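Local coordinates for protein Serpin48 (Tenebrio molitor, PDB 3OZQ) that inhibits the protease SPE with high specificity in the innate immunity of this insect, as a member of the serpin family, at residues K78-K83 with K363-F368; N16-S21 with R61-F66; P20-E25 with V277-V282; P38-T43 with T93-Y98. One frame throughout, in Å; residues are numbered along the deposited sequence.

Contact 1: residues K78-K83 with K363-F368; sequences KEVLSK and KGMILF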
loop_
_atom_site.group_PDB
_atom_site.type_symbol
_atom_site.label_atom_id
_atom_site.label_comp_id
_atom_site.label_asym_id
_atom_site.label_seq_id
_atom_site.Cartn_x
_atom_site.Cartn_y
_atom_site.Cartn_z
ATOM N N LYS A 78 -5.313 8.157 -14.049
ATOM C CA LYS A 78 -4.167 8.618 -14.804
ATOM C C LYS A 78 -3.531 9.822 -14.113
ATOM O O LYS A 78 -2.308 9.946 -14.087
ATOM C CB LYS A 78 -4.592 8.978 -16.227
ATOM C CG LYS A 78 -3.513 9.617 -17.073
ATOM C CD LYS A 78 -2.479 8.612 -17.532
ATOM C CE LYS A 78 -1.590 9.217 -18.611
ATOM N NZ LYS A 78 -2.364 9.618 -19.829
ATOM N N GLU A 79 -4.356 10.697 -13.541
ATOM C CA GLU A 79 -3.825 11.878 -12.847
ATOM C C GLU A 79 -3.060 11.529 -11.565
ATOM O O GLU A 79 -1.918 11.953 -11.382
ATOM C CB GLU A 79 -4.913 12.932 -12.576
ATOM C CG GLU A 79 -4.348 14.255 -12.011
ATOM C CD GLU A 79 -5.367 15.401 -11.981
ATOM O OE1 GLU A 79 -6.194 15.444 -11.042
ATOM O OE2 GLU A 79 -5.339 16.268 -12.892
ATOM N N VAL A 80 -3.675 10.757 -10.677
ATOM C CA VAL A 80 -2.993 10.385 -9.439
ATOM C C VAL A 80 -1.655 9.703 -9.721
ATOM O O VAL A 80 -0.622 10.096 -9.178
ATOM C CB VAL A 80 -3.863 9.493 -8.526
ATOM C CG1 VAL A 80 -5.058 10.270 -8.011
ATOM C CG2 VAL A 80 -4.314 8.251 -9.268
ATOM N N LEU A 81 -1.659 8.693 -10.583
ATOM C CA LEU A 81 -0.427 7.969 -10.876
ATOM C C LEU A 81 0.702 8.858 -11.408
ATOM O O LEU A 81 1.869 8.655 -11.079
ATOM C CB LEU A 81 -0.684 6.822 -11.847
ATOM C CG LEU A 81 -1.264 5.547 -11.236
ATOM C CD1 LEU A 81 -1.431 4.499 -12.328
ATOM C CD2 LEU A 81 -0.375 5.035 -10.109
ATOM N N SER A 82 0.355 9.828 -12.244
ATOM C CA SER A 82 1.358 10.721 -12.813
ATOM C C SER A 82 2.032 11.598 -11.747
ATOM O O SER A 82 3.180 12.011 -11.901
ATOM C CB SER A 82 0.728 11.603 -13.891
ATOM O OG SER A 82 -0.146 12.555 -13.307
ATOM N N LYS A 83 1.317 11.890 -10.668
ATOM C CA LYS A 83 1.850 12.780 -9.637
ATOM C C LYS A 83 2.727 12.073 -8.600
ATOM O O LYS A 83 3.582 12.697 -7.973
ATOM C CB LYS A 83 0.717 13.543 -8.952
ATOM C CG LYS A 83 0.001 14.505 -9.884
ATOM C CD LYS A 83 -1.210 15.134 -9.228
ATOM C CE LYS A 83 -1.917 16.068 -10.202
ATOM N NZ LYS A 83 -2.991 16.867 -9.548
ATOM N N LYS A 363 -0.292 14.143 -0.969
ATOM C CA LYS A 363 -1.312 15.063 -1.453
ATOM C C LYS A 363 -2.696 14.629 -0.989
ATOM O O LYS A 363 -3.640 14.539 -1.789
ATOM C CB LYS A 363 -1.235 15.159 -2.982
ATOM C CG LYS A 363 0.206 15.312 -3.461
ATOM C CD LYS A 363 0.320 15.679 -4.929
ATOM C CE LYS A 363 1.783 15.942 -5.296
ATOM N NZ LYS A 363 1.959 16.420 -6.701
ATOM N N GLY A 364 -2.802 14.348 0.308
ATOM C CA GLY A 364 -4.061 13.963 0.928
ATOM C C GLY A 364 -4.463 12.518 0.655
ATOM O O GLY A 364 -5.436 12.011 1.215
ATOM N N MET A 365 -3.717 11.838 -0.201
ATOM C CA MET A 365 -4.062 10.451 -0.491
ATOM C C MET A 365 -3.163 9.432 0.216
ATOM O O MET A 365 -1.937 9.486 0.106
ATOM C CB MET A 365 -4.045 10.197 -1.985
ATOM C CG MET A 365 -4.684 8.875 -2.364
ATOM S SD MET A 365 -4.622 8.643 -4.129
ATOM C CE MET A 365 -2.861 8.572 -4.407
ATOM N N ILE A 366 -3.791 8.505 0.931
ATOM C CA ILE A 366 -3.071 7.395 1.556
ATOM C C ILE A 366 -2.488 6.422 0.522
ATOM O O ILE A 366 -3.214 5.858 -0.293
ATOM C CB ILE A 366 -3.970 6.637 2.542
ATOM C CG1 ILE A 366 -4.404 7.574 3.672
ATOM C CG2 ILE A 366 -3.231 5.406 3.126
ATOM C CD1 ILE A 366 -5.360 6.951 4.661
ATOM N N LEU A 367 -1.172 6.240 0.565
ATOM C CA LEU A 367 -0.448 5.355 -0.338
ATOM C C LEU A 367 -0.136 3.982 0.274
ATOM O O LEU A 367 -0.180 2.960 -0.406
ATOM C CB LEU A 367 0.861 6.011 -0.770
ATOM C CG LEU A 367 0.847 6.691 -2.137
ATOM C CD1 LEU A 367 -0.231 7.767 -2.187
ATOM C CD2 LEU A 367 2.216 7.242 -2.500
ATOM N N PHE A 368 0.198 3.983 1.558
ATOM C CA PHE A 368 0.557 2.774 2.287
ATOM C C PHE A 368 -0.028 2.873 3.683
ATOM O O PHE A 368 -0.145 3.963 4.229
ATOM C CB PHE A 368 2.073 2.669 2.446
ATOM C CG PHE A 368 2.795 2.184 1.221
ATOM C CD1 PHE A 368 2.874 0.827 0.941
ATOM C CD2 PHE A 368 3.433 3.076 0.376
ATOM C CE1 PHE A 368 3.567 0.364 -0.168
ATOM C CE2 PHE A 368 4.127 2.621 -0.746
ATOM C CZ PHE A 368 4.195 1.261 -1.010
#
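Val80 and Lys83, one turn apart on helix 70-83, meet Met365 and Lys363 where the serpin fold makes a β-hairpin between strands 356-362 and 365-372. Lys363 and Gly364, both with positive phi, form the tight turn between those strands.

The apolar part is a single touch: Val80 CG1 rests against Met365 SD at 4.2 Å. The methionine reaches it with an almost fully extended chain as far as SD, and only its terminal methyl turns aside (chi3 64°). Phe39 of helix 38-50 packs against both residues, so the pair forms part of a larger apolar cluster between the helix and the hairpin.

The second meeting is between two lysines at the more exposed part of the contact. Their extended chains cross at about a right angle, and Lys363 NZ comes to lie 3.9 Å from Lys83 CB, beside the base of that chain. The two ammonium groups stay 5.7 Å apart, from Lys83 NZ to Lys363 NZ. No hydrogen bond joins the segments.

Polar bonds run instead within the helix. Lys83 NZ makes a long salt bridge to Glu79 OE1 at 3.8 Å, which may partly offset its charge, and Ser82 OG donates to Glu79 O, one turn back, at 2.7 Å.

Contact 2: residues N16-S21 with R61-F66; sequences NSFTPS and RQVLHF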
loop_
_atom_site.group_PDB
_atom_site.type_symbol
_atom_site.label_atom_id
_atom_site.label_comp_id
_atom_site.label_asym_id
_atom_site.label_seq_id
_atom_site.Cartn_x
_atom_site.Cartn_y
_atom_site.Cartn_z
ATOM N N ASN A 16 -9.016 6.514 0.229
ATOM C CA ASN A 16 -8.900 6.718 1.666
ATOM C C ASN A 16 -9.942 5.942 2.445
ATOM O O ASN A 16 -9.666 5.469 3.541
ATOM C CB ASN A 16 -8.943 8.209 2.027
ATOM C CG ASN A 16 -7.779 8.971 1.441
ATOM O OD1 ASN A 16 -6.842 8.375 0.915
ATOM N ND2 ASN A 16 -7.829 10.292 1.522
ATOM N N SER A 17 -11.138 5.798 1.885
ATOM C CA SER A 17 -12.160 5.004 2.553
ATOM C C SER A 17 -11.942 3.508 2.298
ATOM O O SER A 17 -12.315 2.664 3.118
ATOM C CB SER A 17 -13.560 5.443 2.118
ATOM O OG SER A 17 -13.641 5.594 0.710
ATOM N N PHE A 18 -11.326 3.194 1.162
ATOM C CA PHE A 18 -10.961 1.821 0.811
ATOM C C PHE A 18 -9.898 1.308 1.775
ATOM O O PHE A 18 -9.870 0.127 2.131
ATOM C CB PHE A 18 -10.431 1.803 -0.631
ATOM C CG PHE A 18 -10.181 0.429 -1.196
ATOM C CD1 PHE A 18 -11.179 -0.531 -1.208
ATOM C CD2 PHE A 18 -8.951 0.119 -1.775
ATOM C CE1 PHE A 18 -10.946 -1.795 -1.760
ATOM C CE2 PHE A 18 -8.713 -1.128 -2.335
ATOM C CZ PHE A 18 -9.712 -2.095 -2.328
ATOM N N THR A 19 -9.039 2.222 2.215
ATOM C CA THR A 19 -7.856 1.870 2.999
ATOM C C THR A 19 -8.155 1.117 4.299
ATOM O O THR A 19 -7.593 0.039 4.532
ATOM C CB THR A 19 -6.969 3.092 3.237
ATOM O OG1 THR A 19 -6.455 3.544 1.976
ATOM C CG2 THR A 19 -5.803 2.746 4.166
ATOM N N PRO A 20 -9.042 1.669 5.145
ATOM C CA PRO A 20 -9.387 0.973 6.389
ATOM C C PRO A 20 -10.100 -0.343 6.144
ATOM O O PRO A 20 -9.917 -1.261 6.938
ATOM C CB PRO A 20 -10.327 1.954 7.103
ATOM C CG PRO A 20 -10.784 2.910 6.048
ATOM C CD PRO A 20 -9.647 3.012 5.082
ATOM N N SER A 21 -10.898 -0.430 5.079
ATOM C CA SER A 21 -11.570 -1.677 4.752
ATOM C C SER A 21 -10.524 -2.730 4.414
ATOM O O SER A 21 -10.624 -3.865 4.849
ATOM C CB SER A 21 -12.540 -1.493 3.576
ATOM O OG SER A 21 -13.546 -0.535 3.875
ATOM N N ARG A 61 -16.452 -1.900 -9.949
ATOM C CA ARG A 61 -16.695 -0.464 -9.867
ATOM C C ARG A 61 -17.369 -0.114 -8.542
ATOM O O ARG A 61 -17.017 0.870 -7.896
ATOM C CB ARG A 61 -17.573 -0.013 -11.035
ATOM C CG ARG A 61 -17.379 1.438 -11.447
ATOM C CD ARG A 61 -18.672 2.009 -12.027
ATOM N NE ARG A 61 -19.691 2.127 -10.987
ATOM C CZ ARG A 61 -20.951 2.496 -11.193
ATOM N NH1 ARG A 61 -21.378 2.786 -12.417
ATOM N NH2 ARG A 61 -21.790 2.568 -10.163
ATOM N N GLN A 62 -18.340 -0.938 -8.161
ATOM C CA GLN A 62 -19.110 -0.780 -6.936
ATOM C C GLN A 62 -18.207 -0.845 -5.722
ATOM O O GLN A 62 -18.345 -0.034 -4.808
ATOM C CB GLN A 62 -20.189 -1.873 -6.845
ATOM C CG GLN A 62 -20.958 -1.970 -5.512
ATOM C CD GLN A 62 -21.448 -3.396 -5.204
ATOM O OE1 GLN A 62 -21.200 -4.324 -5.967
ATOM N NE2 GLN A 62 -22.128 -3.568 -4.077
ATOM N N VAL A 63 -17.282 -1.804 -5.697
ATOM C CA VAL A 63 -16.422 -1.959 -4.520
ATOM C C VAL A 63 -15.336 -0.888 -4.438
ATOM O O VAL A 63 -14.983 -0.430 -3.357
ATOM C CB VAL A 63 -15.826 -3.392 -4.377
ATOM C CG1 VAL A 63 -16.134 -4.219 -5.592
ATOM C CG2 VAL A 63 -14.329 -3.331 -4.110
ATOM N N LEU A 64 -14.818 -0.471 -5.582
ATOM C CA LEU A 64 -13.846 0.600 -5.571
ATOM C C LEU A 64 -14.573 1.899 -5.260
ATOM O O LEU A 64 -13.946 2.955 -5.150
ATOM C CB LEU A 64 -13.099 0.678 -6.902
ATOM C CG LEU A 64 -12.150 -0.499 -7.176
ATOM C CD1 LEU A 64 -11.372 -0.266 -8.459
ATOM C CD2 LEU A 64 -11.195 -0.724 -6.016
ATOM N N HIS A 65 -15.893 1.791 -5.079
ATOM C CA HIS A 65 -16.781 2.946 -4.944
ATOM C C HIS A 65 -16.256 4.024 -5.892
ATOM O O HIS A 65 -16.246 5.215 -5.584
ATOM C CB HIS A 65 -16.927 3.420 -3.474
ATOM C CG HIS A 65 -18.003 2.700 -2.695
ATOM N ND1 HIS A 65 -19.342 2.998 -2.830
ATOM C CD2 HIS A 65 -17.937 1.723 -1.753
ATOM C CE1 HIS A 65 -20.052 2.227 -2.022
ATOM N NE2 HIS A 65 -19.228 1.437 -1.362
ATOM N N PHE A 66 -15.808 3.554 -7.053
ATOM C CA PHE A 66 -15.281 4.384 -8.133
ATOM C C PHE A 66 -16.383 4.890 -9.071
ATOM O O PHE A 66 -17.473 4.323 -9.120
ATOM C CB PHE A 66 -14.266 3.586 -8.948
ATOM C CG PHE A 66 -13.258 4.439 -9.645
ATOM C CD1 PHE A 66 -13.278 5.819 -9.490
ATOM C CD2 PHE A 66 -12.289 3.869 -10.451
ATOM C CE1 PHE A 66 -12.351 6.619 -10.129
ATOM C CE2 PHE A 66 -11.357 4.658 -11.094
ATOM C CZ PHE A 66 -11.385 6.038 -10.932
#
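One aromatic ring, that of Phe18, carries the meeting of helix 10-29 with the end of helix 54-63, touching Val63 and Leu64. Walking along the first segment, Asn16 faces another way and uses its amide on the hairpin: OD1 accepts from Ile366 N and ND2 donates to Gly364 O. Ser17 turns its hydroxyl back to carbonyls of its own helix.

Phe18 makes the contact. With CG anti to the backbone N (chi1 -172°), its ring projects from the helix toward Leu64, whose CD2 lies over one face, offset toward the rim and 4.2 Å from Phe18 CZ. Val63 adds a looser touch, its CG2 standing 4.4 Å from Phe18 CE1. All three side chains are buried, and Leu283 and Leu286 of helix 279-286 add further apolar cover to the ring.

Thr19 bonds through OG1 to Val15 O, and Pro20, having no N-H to give to the preceding turn, marks a kink in the helix. Beyond Leu64, His65 takes positive phi and helix 54-63 ends. This joins two helices of the serpin's helical part by a single aromatic side chain, set against a helix C terminus that is probably a Schellman motif, though the nitrogens making its bonds are less surely placed.

Contact 3: residues P20-E25 with V277-V282; sequences PSVYKE and VDFKKV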
loop_
_atom_site.group_PDB
_atom_site.type_symbol
_atom_site.label_atom_id
_atom_site.label_comp_id
_atom_site.label_asym_id
_atom_site.label_seq_id
_atom_site.Cartn_x
_atom_site.Cartn_y
_atom_site.Cartn_z
ATOM N N PRO A 20 -9.042 1.669 5.145
ATOM C CA PRO A 20 -9.387 0.973 6.389
ATOM C C PRO A 20 -10.100 -0.343 6.144
ATOM O O PRO A 20 -9.917 -1.261 6.938
ATOM C CB PRO A 20 -10.327 1.954 7.103
ATOM C CG PRO A 20 -10.784 2.910 6.048
ATOM C CD PRO A 20 -9.647 3.012 5.082
ATOM N N SER A 21 -10.898 -0.430 5.079
ATOM C CA SER A 21 -11.570 -1.677 4.752
ATOM C C SER A 21 -10.524 -2.730 4.414
ATOM O O SER A 21 -10.624 -3.865 4.849
ATOM C CB SER A 21 -12.540 -1.493 3.576
ATOM O OG SER A 21 -13.546 -0.535 3.875
ATOM N N VAL A 22 -9.515 -2.340 3.642
ATOM C CA VAL A 22 -8.428 -3.255 3.316
ATOM C C VAL A 22 -7.639 -3.669 4.557
ATOM O O VAL A 22 -7.387 -4.859 4.767
ATOM C CB VAL A 22 -7.505 -2.681 2.226
ATOM C CG1 VAL A 22 -6.267 -3.552 2.061
ATOM C CG2 VAL A 22 -8.259 -2.617 0.892
ATOM N N TYR A 23 -7.275 -2.689 5.391
ATOM C CA TYR A 23 -6.517 -2.953 6.607
ATOM C C TYR A 23 -7.245 -4.008 7.443
ATOM O O TYR A 23 -6.640 -4.983 7.892
ATOM C CB TYR A 23 -6.295 -1.636 7.390
ATOM C CG TYR A 23 -5.504 -1.727 8.672
ATOM C CD1 TYR A 23 -4.257 -1.116 8.790
ATOM C CD2 TYR A 23 -6.010 -2.398 9.775
ATOM C CE1 TYR A 23 -3.534 -1.177 9.983
ATOM C CE2 TYR A 23 -5.302 -2.467 10.962
ATOM C CZ TYR A 23 -4.064 -1.858 11.061
ATOM O OH TYR A 23 -3.374 -1.943 12.246
ATOM N N LYS A 24 -8.551 -3.821 7.632
ATOM C CA LYS A 24 -9.348 -4.722 8.470
ATOM C C LYS A 24 -9.293 -6.149 7.962
ATOM O O LYS A 24 -9.249 -7.097 8.738
ATOM C CB LYS A 24 -10.810 -4.256 8.539
ATOM C CG LYS A 24 -11.635 -4.967 9.608
ATOM C CD LYS A 24 -12.979 -4.266 9.859
ATOM C CE LYS A 24 -12.836 -3.029 10.761
ATOM N NZ LYS A 24 -12.841 -3.321 12.241
ATOM N N GLU A 25 -9.300 -6.301 6.646
ATOM C CA GLU A 25 -9.196 -7.622 6.047
ATOM C C GLU A 25 -7.799 -8.211 6.221
ATOM O O GLU A 25 -7.651 -9.356 6.644
ATOM C CB GLU A 25 -9.555 -7.550 4.564
ATOM C CG GLU A 25 -10.574 -8.569 4.145
ATOM C CD GLU A 25 -11.701 -8.704 5.148
ATOM O OE1 GLU A 25 -12.371 -7.693 5.436
ATOM O OE2 GLU A 25 -11.917 -9.828 5.646
ATOM N N VAL A 277 0.499 -9.859 0.201
ATOM C CA VAL A 277 -0.929 -9.855 0.468
ATOM C C VAL A 277 -1.736 -10.504 -0.670
ATOM O O VAL A 277 -1.588 -10.155 -1.838
ATOM C CB VAL A 277 -1.446 -8.416 0.738
ATOM C CG1 VAL A 277 -2.956 -8.406 0.947
ATOM C CG2 VAL A 277 -0.720 -7.805 1.929
ATOM N N ASP A 278 -2.568 -11.465 -0.292
ATOM C CA ASP A 278 -3.515 -12.085 -1.174
ATOM C C ASP A 278 -4.703 -11.151 -1.259
ATOM O O ASP A 278 -5.536 -11.129 -0.364
ATOM C CB ASP A 278 -3.975 -13.411 -0.589
ATOM C CG ASP A 278 -4.982 -14.116 -1.478
ATOM O OD1 ASP A 278 -5.504 -13.481 -2.432
ATOM O OD2 ASP A 278 -5.236 -15.318 -1.235
ATOM N N PHE A 279 -4.763 -10.386 -2.339
ATOM C CA PHE A 279 -5.855 -9.432 -2.535
ATOM C C PHE A 279 -7.146 -10.064 -3.070
ATOM O O PHE A 279 -8.204 -9.442 -3.020
ATOM C CB PHE A 279 -5.414 -8.247 -3.402
ATOM C CG PHE A 279 -5.042 -7.022 -2.594
ATOM C CD1 PHE A 279 -6.018 -6.105 -2.219
ATOM C CD2 PHE A 279 -3.733 -6.795 -2.212
ATOM C CE1 PHE A 279 -5.690 -4.975 -1.445
ATOM C CE2 PHE A 279 -3.392 -5.668 -1.441
ATOM C CZ PHE A 279 -4.375 -4.754 -1.073
ATOM N N LYS A 280 -7.071 -11.289 -3.577
ATOM C CA LYS A 280 -8.297 -11.996 -3.959
ATOM C C LYS A 280 -9.152 -12.253 -2.724
ATOM O O LYS A 280 -10.353 -12.016 -2.709
ATOM C CB LYS A 280 -7.988 -13.330 -4.655
ATOM C CG LYS A 280 -9.241 -14.158 -4.863
ATOM C CD LYS A 280 -8.986 -15.445 -5.651
ATOM C CE LYS A 280 -10.306 -16.121 -6.029
ATOM N NZ LYS A 280 -10.176 -17.598 -6.289
ATOM N N LYS A 281 -8.510 -12.784 -1.697
ATOM C CA LYS A 281 -9.131 -12.975 -0.393
ATOM C C LYS A 281 -9.724 -11.667 0.125
ATOM O O LYS A 281 -10.874 -11.632 0.566
ATOM C CB LYS A 281 -8.090 -13.494 0.596
ATOM C CG LYS A 281 -8.603 -13.647 2.017
ATOM C CD LYS A 281 -7.561 -14.269 2.929
ATOM C CE LYS A 281 -7.116 -15.612 2.418
ATOM N NZ LYS A 281 -6.013 -16.170 3.260
ATOM N N VAL A 282 -8.943 -10.594 0.067
ATOM C CA VAL A 282 -9.438 -9.299 0.525
ATOM C C VAL A 282 -10.661 -8.872 -0.292
ATOM O O VAL A 282 -11.718 -8.593 0.271
ATOM C CB VAL A 282 -8.353 -8.197 0.465
ATOM C CG1 VAL A 282 -8.962 -6.813 0.720
ATOM C CG2 VAL A 282 -7.230 -8.487 1.458
#
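Val22 and Glu25, one turn apart on helix 10-29, pack against Phe279 and Val282 at the start of helix 279-286. Val22 CG1 lies anti to the backbone N (chi1 171°), which sets it on the Phe279 ring, 3.8 Å from Phe279 CE1; the two side chains cross at about a right angle, and the methyl approaches the ring obliquely. Val22 CG2 borders the same Phe279 CE1 a little farther off, at 4.2 Å, and also reaches Val282 CG1 at 4.3 Å.

Glu25 adopts a less usual shape. Its first torsion is well removed from a staggered value (chi1 -129°) and the chain then bends at chi2, which lays CG beside the second backbone, 3.9 Å from Val282 CA. Glu25 CB meanwhile sits 4.0 Å from both Val282 CG1 and Val282 CG2. Thus the aliphatic part of the glutamate does the packing, while its OE2 forms a salt bridge with Lys28 of the same helix.

On the facing segment Asp278 OD1 caps the helix: Lys281 N donates to it nearly straight (170°), from above the carboxylate plane at 3.2 Å, and Lys280 N adds a weak bond. The contact is a helix-to-helix packing of the serpin fold, placed at an N-cap where strand 260-278 passes directly into a helix.

Contact 4: residues P38-T43 with T93-Y98; sequences PFSAAT and TANKIY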
loop_
_atom_site.group_PDB
_atom_site.type_symbol
_atom_site.label_atom_id
_atom_site.label_comp_id
_atom_site.label_asym_id
_atom_site.label_seq_id
_atom_site.Cartn_x
_atom_site.Cartn_y
_atom_site.Cartn_z
ATOM N N PRO A 38 -3.496 -0.230 -0.291
ATOM C CA PRO A 38 -4.829 -0.296 -0.907
ATOM C C PRO A 38 -4.885 0.518 -2.203
ATOM O O PRO A 38 -5.498 0.087 -3.201
ATOM C CB PRO A 38 -5.739 0.280 0.176
ATOM C CG PRO A 38 -4.984 -0.017 1.479
ATOM C CD PRO A 38 -3.542 0.208 1.114
ATOM N N PHE A 39 -4.223 1.667 -2.210
ATOM C CA PHE A 39 -4.193 2.504 -3.412
ATOM C C PHE A 39 -3.675 1.743 -4.629
ATOM O O PHE A 39 -4.339 1.680 -5.666
ATOM C CB PHE A 39 -3.317 3.740 -3.198
ATOM C CG PHE A 39 -2.842 4.357 -4.481
ATOM C CD1 PHE A 39 -1.576 4.082 -4.973
ATOM C CD2 PHE A 39 -3.676 5.189 -5.212
ATOM C CE1 PHE A 39 -1.150 4.624 -6.170
ATOM C CE2 PHE A 39 -3.250 5.744 -6.398
ATOM C CZ PHE A 39 -1.982 5.466 -6.873
ATOM N N SER A 40 -2.479 1.159 -4.510
ATOM C CA SER A 40 -1.863 0.508 -5.662
ATOM C C SER A 40 -2.707 -0.679 -6.157
ATOM O O SER A 40 -2.942 -0.844 -7.365
ATOM C CB SER A 40 -0.424 0.089 -5.329
ATOM O OG SER A 40 0.349 -0.087 -6.503
ATOM N N ALA A 41 -3.165 -1.501 -5.219
ATOM C CA ALA A 41 -4.042 -2.604 -5.555
ATOM C C ALA A 41 -5.247 -2.052 -6.325
ATOM O O ALA A 41 -5.692 -2.638 -7.321
ATOM C CB ALA A 41 -4.486 -3.328 -4.291
ATOM N N ALA A 42 -5.767 -0.920 -5.859
ATOM C CA ALA A 42 -6.944 -0.303 -6.462
ATOM C C ALA A 42 -6.698 0.085 -7.916
ATOM O O ALA A 42 -7.550 -0.131 -8.768
ATOM C CB ALA A 42 -7.398 0.910 -5.652
ATOM N N THR A 43 -5.535 0.656 -8.211
ATOM C CA THR A 43 -5.237 0.992 -9.600
ATOM C C THR A 43 -5.089 -0.247 -10.511
ATOM O O THR A 43 -5.385 -0.209 -11.712
ATOM C CB THR A 43 -3.960 1.810 -9.690
ATOM O OG1 THR A 43 -2.866 1.028 -9.202
ATOM C CG2 THR A 43 -4.102 3.099 -8.880
ATOM N N THR A 93 6.695 0.896 -8.719
ATOM C CA THR A 93 5.693 -0.153 -8.834
ATOM C C THR A 93 6.046 -1.055 -9.994
ATOM O O THR A 93 6.570 -0.600 -11.009
ATOM C CB THR A 93 4.293 0.447 -9.075
ATOM O OG1 THR A 93 4.198 0.912 -10.428
ATOM C CG2 THR A 93 4.052 1.604 -8.146
ATOM N N ALA A 94 5.779 -2.340 -9.835
ATOM C CA ALA A 94 5.863 -3.277 -10.937
ATOM C C ALA A 94 4.540 -3.997 -10.934
ATOM O O ALA A 94 4.353 -4.955 -10.185
ATOM C CB ALA A 94 7.000 -4.245 -10.733
ATOM N N ASN A 95 3.614 -3.509 -11.753
ATOM C CA ASN A 95 2.274 -4.052 -11.821
ATOM C C ASN A 95 2.075 -4.685 -13.180
ATOM O O ASN A 95 2.371 -4.082 -14.213
ATOM C CB ASN A 95 1.212 -2.966 -11.584
ATOM C CG ASN A 95 1.316 -2.326 -10.201
ATOM O OD1 ASN A 95 0.661 -1.303 -9.916
ATOM N ND2 ASN A 95 2.143 -2.917 -9.336
ATOM N N LYS A 96 1.573 -5.909 -13.177
ATOM C CA LYS A 96 1.406 -6.639 -14.422
ATOM C C LYS A 96 0.232 -7.596 -14.365
ATOM O O LYS A 96 -0.102 -8.144 -13.314
ATOM C CB LYS A 96 2.692 -7.388 -14.749
ATOM C CG LYS A 96 2.551 -8.352 -15.887
ATOM C CD LYS A 96 3.265 -7.892 -17.103
ATOM C CE LYS A 96 4.750 -8.021 -16.942
ATOM N NZ LYS A 96 5.365 -8.181 -18.301
ATOM N N ILE A 97 -0.404 -7.790 -15.515
ATOM C CA ILE A 97 -1.479 -8.750 -15.624
ATOM C C ILE A 97 -1.008 -9.807 -16.592
ATOM O O ILE A 97 -0.932 -9.554 -17.789
ATOM C CB ILE A 97 -2.777 -8.090 -16.121
ATOM C CG1 ILE A 97 -3.278 -7.079 -15.077
ATOM C CG2 ILE A 97 -3.847 -9.136 -16.389
ATOM C CD1 ILE A 97 -4.711 -6.614 -15.319
ATOM N N TYR A 98 -0.629 -10.965 -16.065
ATOM C CA TYR A 98 -0.199 -12.085 -16.905
ATOM C C TYR A 98 -1.398 -12.944 -17.273
ATOM O O TYR A 98 -2.197 -13.282 -16.400
ATOM C CB TYR A 98 0.823 -12.945 -16.177
ATOM C CG TYR A 98 2.194 -12.338 -16.090
ATOM C CD1 TYR A 98 3.128 -12.533 -17.098
ATOM C CD2 TYR A 98 2.557 -11.557 -14.996
ATOM C CE1 TYR A 98 4.386 -11.979 -17.013
ATOM C CE2 TYR A 98 3.808 -11.005 -14.899
ATOM C CZ TYR A 98 4.723 -11.216 -15.905
ATOM O OH TYR A 98 5.971 -10.652 -15.804
HETATM O O HOH W 1 0.096 1.583 -8.779
HETATM O O HOH W 2 -1.438 -0.463 -11.676
#
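A chi1 of -159° in Ser40 turns OG toward the strand, while Asn95 CG sits beside its own N (chi1 -62°), and together these torsions bring Ser40 OG and Asn95 OD1 near each other between helix 38-50 and strand 90-100. Ser40 OG and Asn95 OD1 remain 3.6 Å apart, and no direct hydrogen bond spans the segments.

Two waters bridge the segments: water 1 links Ser40, Thr43 and Asn95, water 2 only Thr43 and Asn95. Water 1 gives a bond to Asn95 OD1 at 3.2 Å and another to Thr43 OG1, and also bonds Ser40 OG at 2.8 Å. Water 2 donates to both its partners, to Asn95 OD1 at 2.9 Å. Asn95 OD1 therefore accepts from both waters. Thr43 OG1 accepts from the same two and spends its own proton on Ser40 O, at 2.6 Å, which fixes the rotation of the hydroxyl. Two ordered waters thus satisfy part of this buried polar group.

Asn167 of strand 163-174 completes it: its OD1 is hydrogen-bonded to Ser40 OG and weakly to Asn95 ND2. Such a polar network between helix 38-50 and the central β-sheet is consistent with the shutter region of serpins. The N-to-C directions of the two short segments lie 34° apart, with helix 10-29 packed on Pro38 and Phe39, and helix 129-143 touching Ala94 and Tyr98 of the strand.

From the N terminus, helix 10-29 opens two contacts: contact 2 closes a short loop at the end of helix 54-63, and contact 3 a long one at helix 279-286. Contact 4, between helix 38-50 and strand 90-100, lies wholly within the span of contact 3 and crosses contact 2. Contact 1 opens after contact 2 has closed, crosses contacts 3 and 4, and joins helix 70-83 to the hairpin near the C terminus. Helix 38-50 sits amid all four: Phe39 packs on Leu81, Pro38 on Phe18 and Val22, and Ala41 on Phe279. The set thereby binds N-terminal helices to the central strands and the C-terminal hairpin.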